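Long-range contacts in exosome complex exonuclease RRP46 homolog (Oryza sativa Japonica Group, PDB 3HKM), which binds double-stranded DNA and single-stranded RNA, cuts DNA hydrolytically and RNA phosphorolytically in vitro, and is a probable component of the exosome core: residues 38-43 with 113-118; 49-54 with 97-102; 65-70 with 105-110; 90-95 with 130-135. All blocks are in the same frame, centred on the assembly; numbering follows the deposited sequence.

Interaction 1: residues 38-43 with 113-118; sequences TIVLAA and GSLLPC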
loop_
_atom_site.group_PDB
_atom_site.type_symbol
_atom_site.label_atom_id
_atom_site.label_comp_id
_atom_site.label_asym_id
_atom_site.label_seq_id
_atom_site.Cartn_x
_atom_site.Cartn_y
_atom_site.Cartn_z
ATOM N N THR A 38 -6.427 11.329 1.502
ATOM C CA THR A 38 -5.278 10.543 1.926
ATOM C C THR A 38 -4.280 10.507 0.784
ATOM O O THR A 38 -4.517 9.857 -0.248
ATOM C CB THR A 38 -5.669 9.109 2.299
ATOM O OG1 THR A 38 -6.472 9.140 3.480
ATOM C CG2 THR A 38 -4.428 8.264 2.556
ATOM N N ILE A 39 -3.170 11.214 0.958
ATOM C CA ILE A 39 -2.168 11.304 -0.096
ATOM C C ILE A 39 -0.748 11.010 0.392
ATOM O O ILE A 39 -0.357 11.400 1.498
ATOM C CB ILE A 39 -2.258 12.642 -0.883
ATOM C CG1 ILE A 39 -0.870 13.101 -1.323
ATOM C CG2 ILE A 39 -2.987 13.716 -0.075
ATOM C CD1 ILE A 39 -0.901 14.129 -2.389
ATOM N N VAL A 40 0.009 10.322 -0.458
ATOM C CA VAL A 40 1.312 9.787 -0.102
ATOM C C VAL A 40 2.319 9.993 -1.241
ATOM O O VAL A 40 1.939 9.987 -2.413
ATOM C CB VAL A 40 1.165 8.270 0.187
ATOM C CG1 VAL A 40 2.314 7.483 -0.407
ATOM C CG2 VAL A 40 0.970 7.995 1.691
ATOM N N LEU A 41 3.595 10.179 -0.902
ATOM C CA LEU A 41 4.656 10.229 -1.910
ATOM C C LEU A 41 5.637 9.069 -1.751
ATOM O O LEU A 41 6.247 8.903 -0.695
ATOM C CB LEU A 41 5.412 11.563 -1.871
ATOM C CG LEU A 41 6.701 11.622 -2.710
ATOM C CD1 LEU A 41 6.389 11.508 -4.201
ATOM C CD2 LEU A 41 7.500 12.892 -2.435
ATOM N N ALA A 42 5.787 8.280 -2.813
ATOM C CA ALA A 42 6.640 7.086 -2.812
ATOM C C ALA A 42 7.884 7.241 -3.697
ATOM O O ALA A 42 7.772 7.499 -4.884
ATOM C CB ALA A 42 5.832 5.865 -3.257
ATOM N N ALA A 43 9.067 7.071 -3.114
ATOM C CA ALA A 43 10.325 7.262 -3.846
ATOM C C ALA A 43 11.165 5.988 -3.830
ATOM O O ALA A 43 11.413 5.427 -2.765
ATOM C CB ALA A 43 11.119 8.432 -3.254
ATOM N N GLY A 113 -7.582 8.548 6.123
ATOM C CA GLY A 113 -7.965 7.149 6.235
ATOM C C GLY A 113 -7.362 6.241 5.179
ATOM O O GLY A 113 -6.888 6.717 4.148
ATOM N N SER A 114 -7.408 4.932 5.446
ATOM C CA SER A 114 -6.780 3.893 4.619
ATOM C C SER A 114 -5.338 4.249 4.239
ATOM O O SER A 114 -4.940 4.114 3.083
ATOM C CB SER A 114 -7.622 3.592 3.375
ATOM O OG SER A 114 -8.832 2.950 3.726
ATOM N N LEU A 115 -4.562 4.696 5.222
ATOM C CA LEU A 115 -3.200 5.177 4.983
ATOM C C LEU A 115 -2.217 4.072 4.583
ATOM O O LEU A 115 -1.371 4.270 3.714
ATOM C CB LEU A 115 -2.671 5.928 6.209
ATOM C CG LEU A 115 -1.332 6.636 5.990
ATOM C CD1 LEU A 115 -1.432 7.620 4.828
ATOM C CD2 LEU A 115 -0.861 7.338 7.260
ATOM N N LEU A 116 -2.321 2.911 5.214
ATOM C CA LEU A 116 -1.407 1.823 4.895
ATOM C C LEU A 116 -1.744 1.217 3.520
ATOM O O LEU A 116 -0.842 0.965 2.708
ATOM C CB LEU A 116 -1.411 0.773 6.008
ATOM C CG LEU A 116 -0.235 -0.202 6.129
ATOM C CD1 LEU A 116 -0.669 -1.639 5.913
ATOM C CD2 LEU A 116 0.934 0.182 5.220
ATOM N N PRO A 117 -3.039 0.980 3.247
ATOM C CA PRO A 117 -3.388 0.539 1.892
ATOM C C PRO A 117 -2.990 1.569 0.831
ATOM O O PRO A 117 -2.547 1.189 -0.252
ATOM C CB PRO A 117 -4.911 0.399 1.957
ATOM C CG PRO A 117 -5.190 0.078 3.368
ATOM C CD PRO A 117 -4.191 0.892 4.162
ATOM N N CYS A 118 -3.139 2.854 1.134
ATOM C CA CYS A 118 -2.736 3.895 0.196
ATOM C C CYS A 118 -1.220 3.864 -0.029
ATOM O O CYS A 118 -0.752 3.880 -1.180
ATOM C CB CYS A 118 -3.169 5.275 0.691
ATOM S SG CYS A 118 -2.713 6.655 -0.401
#
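T38 meets G113 and C118 with the two branches of its side chain, the hydroxyl serving the loop and the methyl serving the helix. OG1 donates to G113 O at 2.5 Å, a short bond that lies in the carbonyl plane on a lone pair and makes a C=O...donor angle of 131°. The same hydroxyl also bonds to D112 N, while G113 O takes a second bond from R15, so both oxygens are well supplied with partners in this buried place. The torsion that sets OG1 beside the backbone N (chi1 -67°) turns CG2 anti to that nitrogen, and the methyl lies 3.7 Å from C118 CB and 3.8 Å from L115 CD1. Threonine suits the site because one short side chain offers both a polar and an apolar arm. The elements joined here are the start of strand 38-49 and the first turn of helix 115-130, which packs across the mixed sheet of the RNase PH domain. Buried C118 extends SG anti to its backbone N (chi1 180°) and lays the sulfur 3.7 Å from T38 O and 4.2 Å from V40 CB; a small, weakly polar thiol fits close against the strand backbone. V40, whose side chain faces the helix, brings CG2 within 4.0 Å of L115 CD1, and its branched, compact shape also packs on A122, one turn beyond C118. G113 has a positive phi and backbone angles at which a side chain would jam against the preceding carbonyl, and glycine lets the loop bring its carbonyl to T38.

Interaction 2: residues 49-54 with 97-102; sequences PGTRKG and HPNTTT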
loop_
_atom_site.group_PDB
_atom_site.type_symbol
_atom_site.label_atom_id
_atom_site.label_comp_id
_atom_site.label_asym_id
_atom_site.label_seq_id
_atom_site.Cartn_x
_atom_site.Cartn_y
_atom_site.Cartn_z
ATOM N N PRO A 49 24.051 -1.326 -6.471
ATOM C CA PRO A 49 25.038 -2.353 -6.102
ATOM C C PRO A 49 25.423 -2.320 -4.620
ATOM O O PRO A 49 25.608 -1.249 -4.049
ATOM C CB PRO A 49 26.255 -1.994 -6.962
ATOM C CG PRO A 49 25.671 -1.327 -8.174
ATOM C CD PRO A 49 24.424 -0.608 -7.708
ATOM N N GLY A 50 25.550 -3.491 -4.011
ATOM C CA GLY A 50 25.994 -3.581 -2.631
ATOM C C GLY A 50 24.887 -3.991 -1.680
ATOM O O GLY A 50 23.712 -3.759 -1.947
ATOM N N THR A 51 25.264 -4.598 -0.561
ATOM C CA THR A 51 24.289 -5.075 0.413
ATOM C C THR A 51 24.723 -4.785 1.851
ATOM O O THR A 51 25.826 -5.162 2.267
ATOM C CB THR A 51 24.053 -6.597 0.280
ATOM O OG1 THR A 51 24.228 -7.010 -1.082
ATOM C CG2 THR A 51 22.655 -6.967 0.748
ATOM N N ARG A 52 23.848 -4.112 2.598
ATOM C CA ARG A 52 24.026 -3.924 4.038
ATOM C C ARG A 52 24.759 -5.116 4.643
ATOM O O ARG A 52 24.505 -6.260 4.273
ATOM C CB ARG A 52 22.667 -3.752 4.728
ATOM C CG ARG A 52 21.933 -2.476 4.354
ATOM C CD ARG A 52 22.821 -1.265 4.571
ATOM N NE ARG A 52 22.084 -0.116 5.097
ATOM C CZ ARG A 52 21.748 0.954 4.382
ATOM N NH1 ARG A 52 22.083 1.032 3.101
ATOM N NH2 ARG A 52 21.076 1.948 4.949
ATOM N N LYS A 53 25.664 -4.845 5.576
ATOM C CA LYS A 53 26.547 -5.882 6.098
ATOM C C LYS A 53 25.755 -7.012 6.769
ATOM O O LYS A 53 26.220 -8.159 6.855
ATOM C CB LYS A 53 27.555 -5.265 7.068
ATOM C CG LYS A 53 28.981 -5.762 6.890
ATOM C CD LYS A 53 29.532 -5.372 5.526
ATOM C CE LYS A 53 30.946 -5.889 5.353
ATOM N NZ LYS A 53 31.833 -5.381 6.438
ATOM N N GLY A 54 24.550 -6.685 7.225
ATOM C CA GLY A 54 23.703 -7.649 7.903
ATOM C C GLY A 54 22.732 -8.377 6.989
ATOM O O GLY A 54 21.891 -9.143 7.466
ATOM N N HIS A 97 18.374 -9.233 -9.421
ATOM C CA HIS A 97 19.506 -8.344 -9.201
ATOM C C HIS A 97 20.164 -8.556 -7.849
ATOM O O HIS A 97 20.016 -7.731 -6.954
ATOM C CB HIS A 97 19.074 -6.890 -9.346
ATOM C CG HIS A 97 18.773 -6.498 -10.754
ATOM N ND1 HIS A 97 17.492 -6.251 -11.202
ATOM C CD2 HIS A 97 19.584 -6.341 -11.825
ATOM C CE1 HIS A 97 17.530 -5.946 -12.488
ATOM N NE2 HIS A 97 18.789 -5.991 -12.890
ATOM N N PRO A 98 20.903 -9.665 -7.704
ATOM C CA PRO A 98 21.610 -10.030 -6.472
ATOM C C PRO A 98 22.673 -9.001 -6.122
ATOM O O PRO A 98 23.148 -8.289 -7.018
ATOM C CB PRO A 98 22.276 -11.359 -6.829
ATOM C CG PRO A 98 21.482 -11.891 -7.980
ATOM C CD PRO A 98 21.068 -10.683 -8.751
ATOM N N ASN A 99 23.045 -8.947 -4.842
ATOM C CA ASN A 99 23.988 -7.953 -4.326
ATOM C C ASN A 99 23.590 -6.546 -4.727
ATOM O O ASN A 99 24.377 -5.803 -5.308
ATOM C CB ASN A 99 25.418 -8.252 -4.773
ATOM C CG ASN A 99 26.451 -7.410 -4.042
ATOM O OD1 ASN A 99 27.520 -7.134 -4.577
ATOM N ND2 ASN A 99 26.137 -6.999 -2.821
ATOM N N THR A 100 22.355 -6.192 -4.398
ATOM C CA THR A 100 21.787 -4.916 -4.795
ATOM C C THR A 100 20.798 -4.437 -3.724
ATOM O O THR A 100 20.147 -5.241 -3.074
ATOM C CB THR A 100 21.094 -5.066 -6.168
ATOM O OG1 THR A 100 21.513 -4.016 -7.044
ATOM C CG2 THR A 100 19.583 -5.099 -6.039
ATOM N N THR A 101 20.697 -3.131 -3.527
ATOM C CA THR A 101 19.738 -2.606 -2.565
ATOM C C THR A 101 18.818 -1.581 -3.212
ATOM O O THR A 101 19.275 -0.611 -3.820
ATOM C CB THR A 101 20.426 -1.966 -1.339
ATOM O OG1 THR A 101 21.335 -2.902 -0.746
ATOM C CG2 THR A 101 19.394 -1.547 -0.305
ATOM N N THR A 102 17.517 -1.810 -3.073
ATOM C CA THR A 102 16.513 -0.852 -3.496
ATOM C C THR A 102 15.865 -0.223 -2.261
ATOM O O THR A 102 15.249 -0.911 -1.454
ATOM C CB THR A 102 15.462 -1.533 -4.389
ATOM O OG1 THR A 102 16.113 -2.079 -5.545
ATOM C CG2 THR A 102 14.394 -0.551 -4.829
#
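N99 and T51 are brought together by two torsions: CG of N99 stands anti to its backbone N (chi1 -169°), carrying the amide across to the loop, while OG1 of T51 is held beside its own backbone N, turned to receive it. That T51 torsion (chi1 -31°) is about midway between staggered and eclipsed, and the placement may be strained. N99 ND2 then donates to T51 OG1 at 2.6 Å. The hydroxyl lies almost exactly in the amide plane, although the N-H...O angle of 144° shows a bend. Asparagine fits because its short side chain ends in a donor, and threonine because its hydroxyl can accept that hydrogen close to the backbone. G50 is gripped at both ends of its backbone. Its N donates to N99 O at 2.9 Å, approaching from above the carbonyl plane and not along a lone pair, whereas its O receives the hydroxyl of T101 at 2.8 Å, with OG1 tilted from the plane of that carbonyl. A side chain at G50 would be jammed against the preceding carbonyl oxygen at these backbone angles, which favours glycine. R52 extends along the exposed side, where its guanidinium makes a long, weak ion pair with E63. P49 and T100, their CA atoms 4.3 Å apart, form an antiparallel non-hydrogen-bonded pair; this is the end of the pairing between strands 38-49 and 100-110 of the RNase PH domain, where the loop after P49 leaves the sheet and side-chain hydroxyls and an amide take over from regular strand bonding.

Interaction 3: residues 65-70 with 105-110; sequences VWKPMT and ILQVVG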
loop_
_atom_site.group_PDB
_atom_site.type_symbol
_atom_site.label_atom_id
_atom_site.label_comp_id
_atom_site.label_asym_id
_atom_site.label_seq_id
_atom_site.Cartn_x
_atom_site.Cartn_y
_atom_site.Cartn_z
ATOM N N VAL A 65 11.762 3.126 4.600
ATOM C CA VAL A 65 11.635 4.051 5.710
ATOM C C VAL A 65 10.334 4.824 5.572
ATOM O O VAL A 65 10.071 5.457 4.549
ATOM C CB VAL A 65 12.871 4.992 5.863
ATOM C CG1 VAL A 65 13.757 4.948 4.634
ATOM C CG2 VAL A 65 12.453 6.420 6.209
ATOM N N TRP A 66 9.512 4.727 6.614
ATOM C CA TRP A 66 8.207 5.356 6.667
ATOM C C TRP A 66 8.370 6.688 7.379
ATOM O O TRP A 66 8.856 6.736 8.502
ATOM C CB TRP A 66 7.248 4.460 7.449
ATOM C CG TRP A 66 5.847 4.395 6.906
ATOM C CD1 TRP A 66 5.348 3.484 6.010
ATOM C CD2 TRP A 66 4.761 5.262 7.237
ATOM N NE1 TRP A 66 4.024 3.740 5.761
ATOM C CE2 TRP A 66 3.638 4.824 6.502
ATOM C CE3 TRP A 66 4.631 6.367 8.079
ATOM C CZ2 TRP A 66 2.403 5.453 6.585
ATOM C CZ3 TRP A 66 3.408 6.988 8.161
ATOM C CH2 TRP A 66 2.306 6.530 7.420
ATOM N N LYS A 67 7.972 7.770 6.720
ATOM C CA LYS A 67 8.165 9.111 7.261
ATOM C C LYS A 67 6.825 9.809 7.493
ATOM O O LYS A 67 6.033 9.952 6.560
ATOM C CB LYS A 67 9.065 9.948 6.335
ATOM C CG LYS A 67 10.272 9.176 5.799
ATOM C CD LYS A 67 11.544 10.013 5.747
ATOM C CE LYS A 67 11.630 10.880 4.506
ATOM N NZ LYS A 67 13.007 11.462 4.353
ATOM N N PRO A 68 6.576 10.245 8.746
ATOM C CA PRO A 68 5.310 10.879 9.135
ATOM C C PRO A 68 5.186 12.263 8.519
ATOM O O PRO A 68 6.203 12.889 8.218
ATOM C CB PRO A 68 5.427 10.999 10.666
ATOM C CG PRO A 68 6.570 10.120 11.057
ATOM C CD PRO A 68 7.501 10.143 9.890
ATOM N N MET A 69 3.963 12.750 8.347
ATOM C CA MET A 69 3.791 14.056 7.727
ATOM C C MET A 69 4.308 15.165 8.642
ATOM O O MET A 69 4.358 16.333 8.248
ATOM C CB MET A 69 2.339 14.288 7.254
ATOM C CG MET A 69 1.351 14.784 8.293
ATOM S SD MET A 69 -0.371 14.436 7.819
ATOM C CE MET A 69 -0.633 12.892 8.687
ATOM N N THR A 70 4.732 14.780 9.848
ATOM C CA THR A 70 5.229 15.741 10.825
ATOM C C THR A 70 5.780 15.023 12.057
ATOM O O THR A 70 5.349 13.913 12.381
ATOM C CB THR A 70 4.112 16.706 11.246
ATOM O OG1 THR A 70 4.682 17.932 11.706
ATOM C CG2 THR A 70 3.254 16.085 12.339
ATOM N N ILE A 105 11.322 5.096 0.066
ATOM C CA ILE A 105 10.925 6.092 1.047
ATOM C C ILE A 105 9.467 6.458 0.838
ATOM O O ILE A 105 9.041 6.749 -0.272
ATOM C CB ILE A 105 11.799 7.355 0.996
ATOM C CG1 ILE A 105 13.243 7.005 1.348
ATOM C CG2 ILE A 105 11.272 8.403 1.966
ATOM C CD1 ILE A 105 14.097 8.211 1.648
ATOM N N LEU A 106 8.706 6.411 1.921
ATOM C CA LEU A 106 7.293 6.720 1.896
ATOM C C LEU A 106 7.058 7.958 2.754
ATOM O O LEU A 106 7.303 7.948 3.956
ATOM C CB LEU A 106 6.487 5.526 2.414
ATOM C CG LEU A 106 4.964 5.524 2.262
ATOM C CD1 LEU A 106 4.282 6.395 3.311
ATOM C CD2 LEU A 106 4.563 5.937 0.853
ATOM N N GLN A 107 6.612 9.033 2.122
ATOM C CA GLN A 107 6.336 10.272 2.824
ATOM C C GLN A 107 4.836 10.534 2.847
ATOM O O GLN A 107 4.208 10.703 1.795
ATOM C CB GLN A 107 7.062 11.431 2.144
ATOM C CG GLN A 107 6.645 12.813 2.645
ATOM C CD GLN A 107 7.114 13.092 4.067
ATOM O OE1 GLN A 107 6.304 13.311 4.977
ATOM N NE2 GLN A 107 8.427 13.072 4.268
ATOM N N VAL A 108 4.260 10.565 4.049
ATOM C CA VAL A 108 2.845 10.906 4.215
ATOM C C VAL A 108 2.591 12.401 4.029
ATOM O O VAL A 108 3.279 13.242 4.611
ATOM C CB VAL A 108 2.305 10.448 5.575
ATOM C CG1 VAL A 108 0.832 10.796 5.706
ATOM C CG2 VAL A 108 2.501 8.958 5.717
ATOM N N VAL A 109 1.605 12.715 3.196
ATOM C CA VAL A 109 1.268 14.093 2.857
ATOM C C VAL A 109 -0.044 14.488 3.528
ATOM O O VAL A 109 -0.177 15.581 4.065
ATOM C CB VAL A 109 1.162 14.278 1.317
ATOM C CG1 VAL A 109 0.519 15.614 0.974
ATOM C CG2 VAL A 109 2.540 14.144 0.671
ATOM N N GLY A 110 -1.009 13.574 3.493
ATOM C CA GLY A 110 -2.289 13.765 4.146
ATOM C C GLY A 110 -2.830 12.438 4.638
ATOM O O GLY A 110 -2.499 11.381 4.097
#
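W66 and L106 stand side by side on the buried face of two parallel strands, with L106 CD1 over one face of the indole, 3.8 Å from the centroid of the five-membered ring and 22° off its normal. This is a CH-pi contact, reached because L106 holds CG anti to its backbone N (chi1 -170°). V108 approaches the ring obliquely, at a modelled distance too short to rely on. Helices 77-91 and 115-130 close over this side through L84 and L115, and a broad, flat indole suits a layer between sheet and helices. Putting an alanine in place of W66 would probably leave L106 CD1 without its aromatic partner and open a gap between the strands and both helices. The other face is looser and partly open to solvent. There V65 CG1 touches I105 CG1 at 3.9 Å, and K67 folds back at chi2 and chi3, laying CE 3.6 Å from I105 CG2; a lysine can cover a neighbouring methyl with its chain while keeping its charge at the surface. Beyond the strand, exposed M69 curls to set CE 3.9 Å from V108 CG1. Residues 65-67 and 105-110 run nearly parallel, 14° apart, in strands linked by helix 77-91 as a beta-alpha-beta crossover. Between the faces, L106 N donates to V65 O, K67 N to L106 O and V108 N to K67 O. These bonds are direction-specific and fix the register, whereas ring and aliphatic packing holds the buried face and the other face mixes aliphatic contact with the polar ends of K67 and Q107.

Interaction 4: residues 90-95 with 130-135; sequences SICLLT and AGIPLK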
loop_
_atom_site.group_PDB
_atom_site.type_symbol
_atom_site.label_atom_id
_atom_site.label_comp_id
_atom_site.label_asym_id
_atom_site.label_seq_id
_atom_site.Cartn_x
_atom_site.Cartn_y
_atom_site.Cartn_z
ATOM N N SER A 90 7.909 -9.073 -0.381
ATOM C CA SER A 90 7.062 -10.150 -0.875
ATOM C C SER A 90 6.830 -10.104 -2.388
ATOM O O SER A 90 6.994 -11.117 -3.078
ATOM C CB SER A 90 5.713 -10.127 -0.149
ATOM O OG SER A 90 4.836 -11.100 -0.682
ATOM N N ILE A 91 6.450 -8.939 -2.905
ATOM C CA ILE A 91 6.069 -8.850 -4.313
ATOM C C ILE A 91 7.254 -8.688 -5.246
ATOM O O ILE A 91 7.150 -8.983 -6.423
ATOM C CB ILE A 91 5.073 -7.704 -4.586
ATOM C CG1 ILE A 91 5.805 -6.362 -4.649
ATOM C CG2 ILE A 91 3.935 -7.702 -3.561
ATOM C CD1 ILE A 91 4.900 -5.186 -4.974
ATOM N N CYS A 92 8.376 -8.216 -4.718
ATOM C CA CYS A 92 9.570 -8.009 -5.528
ATOM C C CYS A 92 10.218 -9.332 -5.898
ATOM O O CYS A 92 10.344 -10.227 -5.057
ATOM C CB CYS A 92 10.576 -7.119 -4.789
ATOM S SG CYS A 92 10.150 -5.351 -4.764
ATOM N N LEU A 93 10.625 -9.469 -7.159
ATOM C CA LEU A 93 11.414 -10.632 -7.549
ATOM C C LEU A 93 12.886 -10.413 -7.163
ATOM O O LEU A 93 13.571 -9.547 -7.716
ATOM C CB LEU A 93 11.260 -10.936 -9.040
ATOM C CG LEU A 93 11.798 -12.315 -9.439
ATOM C CD1 LEU A 93 11.482 -13.336 -8.353
ATOM C CD2 LEU A 93 11.244 -12.766 -10.788
ATOM N N LEU A 94 13.362 -11.209 -6.212
ATOM C CA LEU A 94 14.620 -10.931 -5.518
ATOM C C LEU A 94 15.831 -11.583 -6.170
ATOM O O LEU A 94 16.979 -11.252 -5.862
ATOM C CB LEU A 94 14.516 -11.349 -4.041
ATOM C CG LEU A 94 13.956 -12.740 -3.686
ATOM C CD1 LEU A 94 12.496 -12.971 -4.152
ATOM C CD2 LEU A 94 14.863 -13.841 -4.212
ATOM N N THR A 95 15.559 -12.507 -7.078
ATOM C CA THR A 95 16.590 -13.305 -7.716
ATOM C C THR A 95 17.197 -12.638 -8.961
ATOM O O THR A 95 18.191 -13.116 -9.504
ATOM C CB THR A 95 16.012 -14.687 -8.095
ATOM O OG1 THR A 95 16.969 -15.425 -8.866
ATOM C CG2 THR A 95 14.729 -14.525 -8.897
ATOM N N ALA A 130 10.233 2.676 -11.303
ATOM C CA ALA A 130 11.685 2.612 -11.134
ATOM C C ALA A 130 12.290 1.409 -11.862
ATOM O O ALA A 130 13.509 1.242 -11.898
ATOM C CB ALA A 130 12.045 2.569 -9.660
ATOM N N GLY A 131 11.438 0.569 -12.441
ATOM C CA GLY A 131 11.916 -0.626 -13.119
ATOM C C GLY A 131 12.462 -1.673 -12.163
ATOM O O GLY A 131 13.468 -2.323 -12.437
ATOM N N ILE A 132 11.800 -1.828 -11.022
ATOM C CA ILE A 132 12.165 -2.866 -10.072
ATOM C C ILE A 132 11.348 -4.083 -10.440
ATOM O O ILE A 132 10.126 -4.005 -10.529
ATOM C CB ILE A 132 11.820 -2.464 -8.629
ATOM C CG1 ILE A 132 12.295 -1.037 -8.319
ATOM C CG2 ILE A 132 12.381 -3.475 -7.639
ATOM C CD1 ILE A 132 13.777 -0.822 -8.461
ATOM N N PRO A 133 12.015 -5.217 -10.671
ATOM C CA PRO A 133 11.304 -6.439 -11.069
ATOM C C PRO A 133 10.334 -6.938 -9.984
ATOM O O PRO A 133 10.749 -7.232 -8.864
ATOM C CB PRO A 133 12.442 -7.449 -11.290
ATOM C CG PRO A 133 13.667 -6.620 -11.490
ATOM C CD PRO A 133 13.477 -5.402 -10.644
ATOM N N LEU A 134 9.052 -7.037 -10.324
ATOM C CA LEU A 134 8.045 -7.532 -9.396
ATOM C C LEU A 134 7.534 -8.907 -9.826
ATOM O O LEU A 134 7.518 -9.220 -11.022
ATOM C CB LEU A 134 6.874 -6.557 -9.334
ATOM C CG LEU A 134 6.809 -5.439 -8.286
ATOM C CD1 LEU A 134 8.148 -4.770 -8.037
ATOM C CD2 LEU A 134 5.748 -4.417 -8.698
ATOM N N LYS A 135 7.121 -9.727 -8.854
ATOM C CA LYS A 135 6.438 -10.996 -9.136
ATOM C C LYS A 135 5.025 -10.730 -9.673
ATOM O O LYS A 135 4.498 -11.472 -10.499
ATOM C CB LYS A 135 6.315 -11.846 -7.864
ATOM C CG LYS A 135 7.611 -12.330 -7.228
ATOM C CD LYS A 135 7.271 -13.288 -6.089
ATOM C CE LYS A 135 8.419 -13.490 -5.107
ATOM N NZ LYS A 135 9.410 -14.517 -5.561
HETATM O O HOH W 1 12.804 -6.804 -7.474
#
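K135 lies along the end of helix 77-91, and its chain can be followed atom by atom across I91 and its neighbours. CB is 3.3 Å from I91 O, the carbonyl to which K135 N also donates, modelled rather short at 2.5 Å. CG stays beside the same oxygen, and CD passes on to S90 O. CE reaches 3.4 Å from S90 O with C92 O also nearby, after which the bend at chi4 (-83°) sets NZ 3.7 Å from both L93 CD1 and L94 CD1. A lysine suits this place: its aliphatic chain lies along the carbonyls where the helix stops and against the leucines, while its amine stays at the exposed surface. The backbones meet in a single bridge between C92 and L134, joining the exit of helix 77-91 to the loop that follows helix 115-130, which itself ends at G131 in a Schellman motif. L93 N donates to P133 O at 2.8 Å, and a water donates to both P133 O and L93 O. On the inner side I91 CD1 packs 3.8 Å from L134 CG, the two side chains pointing the same way, while C92 SG touches L134 CD1 at 3.9 Å. Replacing L134 with an alanine would probably leave I91 CD1 and C92 SG without this packing partner and open a gap beside L127 of helix 115-130.

Interaction 1 is the buried member of the set, and interaction 3 joins it directly: strands 38-49 and 100-110 are hydrogen-bonded neighbours, and L115 packs on W66 and V40 on L106, so one apolar layer runs through both. Interaction 2 uses the far end of strand 100-110, near the surface, and depends on hydroxyl and amide bonds where interaction 3 has regular parallel pairing. Interaction 4 ties together the ends of the two helices that cover the sheet, mixing backbone bonds with leucine and isoleucine packing. It touches interaction 2 through T102 on I132 and H97 on P133, whereas its centre lies about 20 Å from that of interaction 1.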